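PDB 2EEN: CYTH domain-containing protein from Pyrococcus horikoshii, which is of unknown function but belongs to the CYTH family, whose members typically act on triphosphate-containing substrates such as nucleotides and thiamine triphosphate. Local coordinates for residues K27-D32 and I53-G58. Residues are numbered along the deposited sequence; the frame is centred on the assembly and turned at random.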
ATOM      1  N   LYS A  27     -16.245  20.892  -2.082  1.00 19.05           N
ATOM      2  CA  LYS A  27     -15.099  21.385  -1.331  1.00 18.63           C
ATOM      3  C   LYS A  27     -14.553  20.235  -0.510  1.00 18.03           C
ATOM      4  O   LYS A  27     -15.309  19.453   0.066  1.00 18.43           O
ATOM      5  CB  LYS A  27     -15.508  22.526  -0.405  1.00 19.90           C
ATOM      6  CG  LYS A  27     -14.358  23.071   0.434  1.00 22.10           C
ATOM      7  CD  LYS A  27     -14.782  24.306   1.210  1.00 25.30           C
ATOM      8  CE  LYS A  27     -13.623  24.893   1.997  1.00 27.53           C
ATOM      9  NZ  LYS A  27     -14.061  26.094   2.767  1.00 28.74           N
ATOM     10  N   GLU A  28     -13.232  20.139  -0.444  1.00 17.63           N
ATOM     11  CA  GLU A  28     -12.605  19.063   0.304  1.00 17.13           C
ATOM     12  C   GLU A  28     -11.521  19.612   1.215  1.00 17.64           C
ATOM     13  O   GLU A  28     -10.923  20.649   0.939  1.00 17.93           O
ATOM     14  CB  GLU A  28     -11.957  18.046  -0.653  1.00 19.36           C
ATOM     15  CG  GLU A  28     -12.862  17.540  -1.783  1.00 21.90           C
ATOM     16  CD  GLU A  28     -12.132  16.626  -2.762  1.00 24.82           C
ATOM     17  OE1 GLU A  28     -10.883  16.679  -2.824  1.00 25.28           O
ATOM     18  OE2 GLU A  28     -12.802  15.861  -3.489  1.00 26.56           O
ATOM     19  N   ILE A  29     -11.309  18.932   2.333  1.00 15.88           N
ATOM     20  CA  ILE A  29     -10.227  19.291   3.231  1.00 17.75           C
ATOM     21  C   ILE A  29      -9.231  18.163   2.999  1.00 17.13           C
ATOM     22  O   ILE A  29      -9.613  16.995   2.949  1.00 18.04           O
ATOM     23  CB  ILE A  29     -10.663  19.287   4.705  1.00 19.04           C
ATOM     24  CG1 ILE A  29     -11.525  20.517   4.981  1.00 21.15           C
ATOM     25  CG2 ILE A  29      -9.429  19.284   5.617  1.00 22.22           C
ATOM     26  CD1 ILE A  29     -12.198  20.506   6.346  1.00 21.57           C
ATOM     27  N   HIS A  30      -7.966  18.518   2.809  1.00 15.95           N
ATOM     28  CA  HIS A  30      -6.920  17.531   2.587  1.00 16.44           C
ATOM     29  C   HIS A  30      -5.863  17.646   3.659  1.00 16.64           C
ATOM     30  O   HIS A  30      -5.399  18.740   3.987  1.00 18.22           O
ATOM     31  CB  HIS A  30      -6.212  17.732   1.246  1.00 16.99           C
ATOM     32  CG  HIS A  30      -7.021  17.331   0.054  1.00 19.51           C
ATOM     33  ND1 HIS A  30      -6.510  17.356  -1.226  1.00 20.33           N
ATOM     34  CD2 HIS A  30      -8.298  16.893  -0.057  1.00 19.49           C
ATOM     35  CE1 HIS A  30      -7.437  16.948  -2.074  1.00 19.55           C
ATOM     36  NE2 HIS A  30      -8.530  16.661  -1.392  1.00 20.57           N
ATOM     37  N   GLU A  31      -5.489  16.499   4.202  1.00 16.16           N
ATOM     38  CA  GLU A  31      -4.438  16.424   5.199  1.00 17.56           C
ATOM     39  C   GLU A  31      -3.511  15.360   4.631  1.00 18.03           C
ATOM     40  O   GLU A  31      -3.839  14.176   4.625  1.00 17.80           O
ATOM     41  CB  GLU A  31      -5.012  16.009   6.551  1.00 20.17           C
ATOM     42  CG  GLU A  31      -5.841  17.109   7.199  1.00 26.53           C
ATOM     43  CD  GLU A  31      -6.728  16.599   8.317  1.00 29.95           C
ATOM     44  OE1 GLU A  31      -6.243  15.806   9.151  1.00 35.47           O
ATOM     45  OE2 GLU A  31      -7.907  17.000   8.366  1.00 32.69           O
ATOM     46  N   ASP A  32      -2.368  15.801   4.118  1.00 18.18           N
ATOM     47  CA  ASP A  32      -1.403  14.891   3.519  1.00 18.34           C
ATOM     48  C   ASP A  32      -0.177  14.693   4.370  1.00 18.85           C
ATOM     49  O   ASP A  32       0.339  15.641   4.966  1.00 23.66           O
ATOM     50  CB  ASP A  32      -0.923  15.411   2.162  1.00 18.20           C
ATOM     51  CG  ASP A  32      -2.037  15.550   1.165  1.00 21.86           C
ATOM     52  OD1 ASP A  32      -2.964  14.723   1.207  1.00 20.77           O
ATOM     53  OD2 ASP A  32      -1.974  16.475   0.328  1.00 21.40           O
ATOM     54  N   ILE A  53      -5.712  12.255   3.506  1.00 17.35           N
ATOM     55  CA  ILE A  53      -7.013  12.098   4.134  1.00 18.16           C
ATOM     56  C   ILE A  53      -7.833  13.218   3.515  1.00 19.25           C
ATOM     57  O   ILE A  53      -7.480  14.392   3.624  1.00 19.10           O
ATOM     58  CB  ILE A  53      -6.949  12.272   5.661  1.00 20.90           C
ATOM     59  CG1 ILE A  53      -6.058  11.184   6.270  1.00 24.42           C
ATOM     60  CG2 ILE A  53      -8.358  12.187   6.246  1.00 22.15           C
ATOM     61  CD1 ILE A  53      -5.868  11.306   7.774  1.00 28.04           C
ATOM     62  N   LYS A  54      -8.911  12.839   2.839  1.00 18.51           N
ATOM     63  CA  LYS A  54      -9.784  13.782   2.160  1.00 20.64           C
ATOM     64  C   LYS A  54     -11.126  13.823   2.883  1.00 20.73           C
ATOM     65  O   LYS A  54     -11.760  12.788   3.086  1.00 20.18           O
ATOM     66  CB  LYS A  54      -9.966  13.319   0.710  1.00 22.98           C
ATOM     67  CG  LYS A  54     -10.722  14.263  -0.203  1.00 29.12           C
ATOM     68  CD  LYS A  54     -10.863  13.646  -1.592  1.00 30.26           C
ATOM     69  CE  LYS A  54      -9.504  13.394  -2.236  1.00 32.02           C
ATOM     70  NZ  LYS A  54      -9.621  12.674  -3.541  1.00 34.67           N
ATOM     71  N   ARG A  55     -11.547  15.017   3.280  1.00 19.27           N
ATOM     72  CA  ARG A  55     -12.808  15.186   3.984  1.00 21.03           C
ATOM     73  C   ARG A  55     -13.767  16.075   3.189  1.00 20.81           C
ATOM     74  O   ARG A  55     -13.408  17.180   2.778  1.00 20.44           O
ATOM     75  CB  ARG A  55     -12.560  15.810   5.360  1.00 23.03           C
ATOM     76  CG  ARG A  55     -11.462  15.138   6.181  1.00 26.18           C
ATOM     77  CD  ARG A  55     -11.281  15.839   7.522  1.00 28.52           C
ATOM     78  NE  ARG A  55     -10.074  15.414   8.236  1.00 28.95           N
ATOM     79  CZ  ARG A  55      -9.925  14.244   8.848  1.00 29.39           C
ATOM     80  NH1 ARG A  55     -10.908  13.351   8.846  1.00 28.70           N
ATOM     81  NH2 ARG A  55      -8.786  13.966   9.468  1.00 30.53           N
ATOM     82  N   PHE A  56     -14.987  15.589   2.975  1.00 20.61           N
ATOM     83  CA  PHE A  56     -16.001  16.343   2.246  1.00 21.13           C
ATOM     84  C   PHE A  56     -17.380  15.780   2.577  1.00 23.21           C
ATOM     85  O   PHE A  56     -17.521  14.586   2.808  1.00 23.61           O
ATOM     86  CB  PHE A  56     -15.748  16.251   0.737  1.00 20.64           C
ATOM     87  CG  PHE A  56     -15.739  14.848   0.207  1.00 20.92           C
ATOM     88  CD1 PHE A  56     -16.920  14.221  -0.177  1.00 22.18           C
ATOM     89  CD2 PHE A  56     -14.548  14.137   0.122  1.00 21.18           C
ATOM     90  CE1 PHE A  56     -16.912  12.908  -0.631  1.00 22.99           C
ATOM     91  CE2 PHE A  56     -14.531  12.825  -0.329  1.00 23.92           C
ATOM     92  CZ  PHE A  56     -15.714  12.209  -0.708  1.00 23.00           C
ATOM     93  N   ASN A  57     -18.382  16.651   2.623  1.00 26.86           N
ATOM     94  CA  ASN A  57     -19.755  16.236   2.918  1.00 30.86           C
ATOM     95  C   ASN A  57     -19.951  15.201   4.033  1.00 31.69           C
ATOM     96  O   ASN A  57     -20.790  14.304   3.906  1.00 32.59           O
ATOM     97  CB  ASN A  57     -20.402  15.706   1.648  1.00 33.26           C
ATOM     98  CG  ASN A  57     -20.924  16.803   0.768  1.00 34.71           C
ATOM     99  OD1 ASN A  57     -20.161  17.595   0.218  1.00 33.07           O
ATOM    100  ND2 ASN A  57     -22.242  16.863   0.632  1.00 35.43           N
ATOM    101  N   GLY A  58     -19.196  15.325   5.120  1.00 32.13           N
ATOM    102  CA  GLY A  58     -19.326  14.385   6.223  1.00 32.61           C
ATOM    103  C   GLY A  58     -18.592  13.085   5.965  1.00 32.75           C
ATOM    104  O   GLY A  58     -18.556  12.194   6.818  1.00 31.51           O
TER
HETATM  105  O   HOH W   1     -17.643  19.324   1.484  1.00 20.66           O
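Lys-54 lays its aliphatic chain beside the imidazole of His-30 and across the carboxylate of Glu-28, and here the packing is tight: CG sits 3.5 Å from His-30 NE2, while CD comes within 3.3 Å of Glu-28 OE1. Lys-54 CG stands anti to the backbone N (chi1 -173°), which carries the chain past both partners before a bend at chi3. The same carboxylate oxygen of Glu-28 accepts a hydrogen bond from His-30 NE2 at 2.8 Å, on its anti side and out of plane; OE2 goes to Arg-26 and Lys-113, and His-30 ND1 is bonded to Lys-109, so this face of the sheet is thick with polar groups. Strands 23-36 and 48-56 are antiparallel neighbours in the large sheet of the CYTH fold, which in relatives closes into a tunnel. Two pairs of backbone hydrogen bonds join them, Ile-29 with Arg-55 and Glu-31 with Ile-53. On the other, more solvent-open face, where Ile-29 is exposed, Arg-55 takes Glu-31 side-on: NE reaches OE2 at 2.7 Å, nearly straight at 174°, and NH2 reaches OE1 at 3.2 Å. Both oxygens lie close to the guanidinium plane, yet the two flat groups are turned 47° apart, and Ile-53 CG2 rests on one guanidinium face. A leucine in place of Arg-55 would probably leave the Glu-31 carboxylate without its mate and free to swing. Toward the turn the strands part, and a water bridges Lys-27 O (2.7 Å) to Asn-57 N.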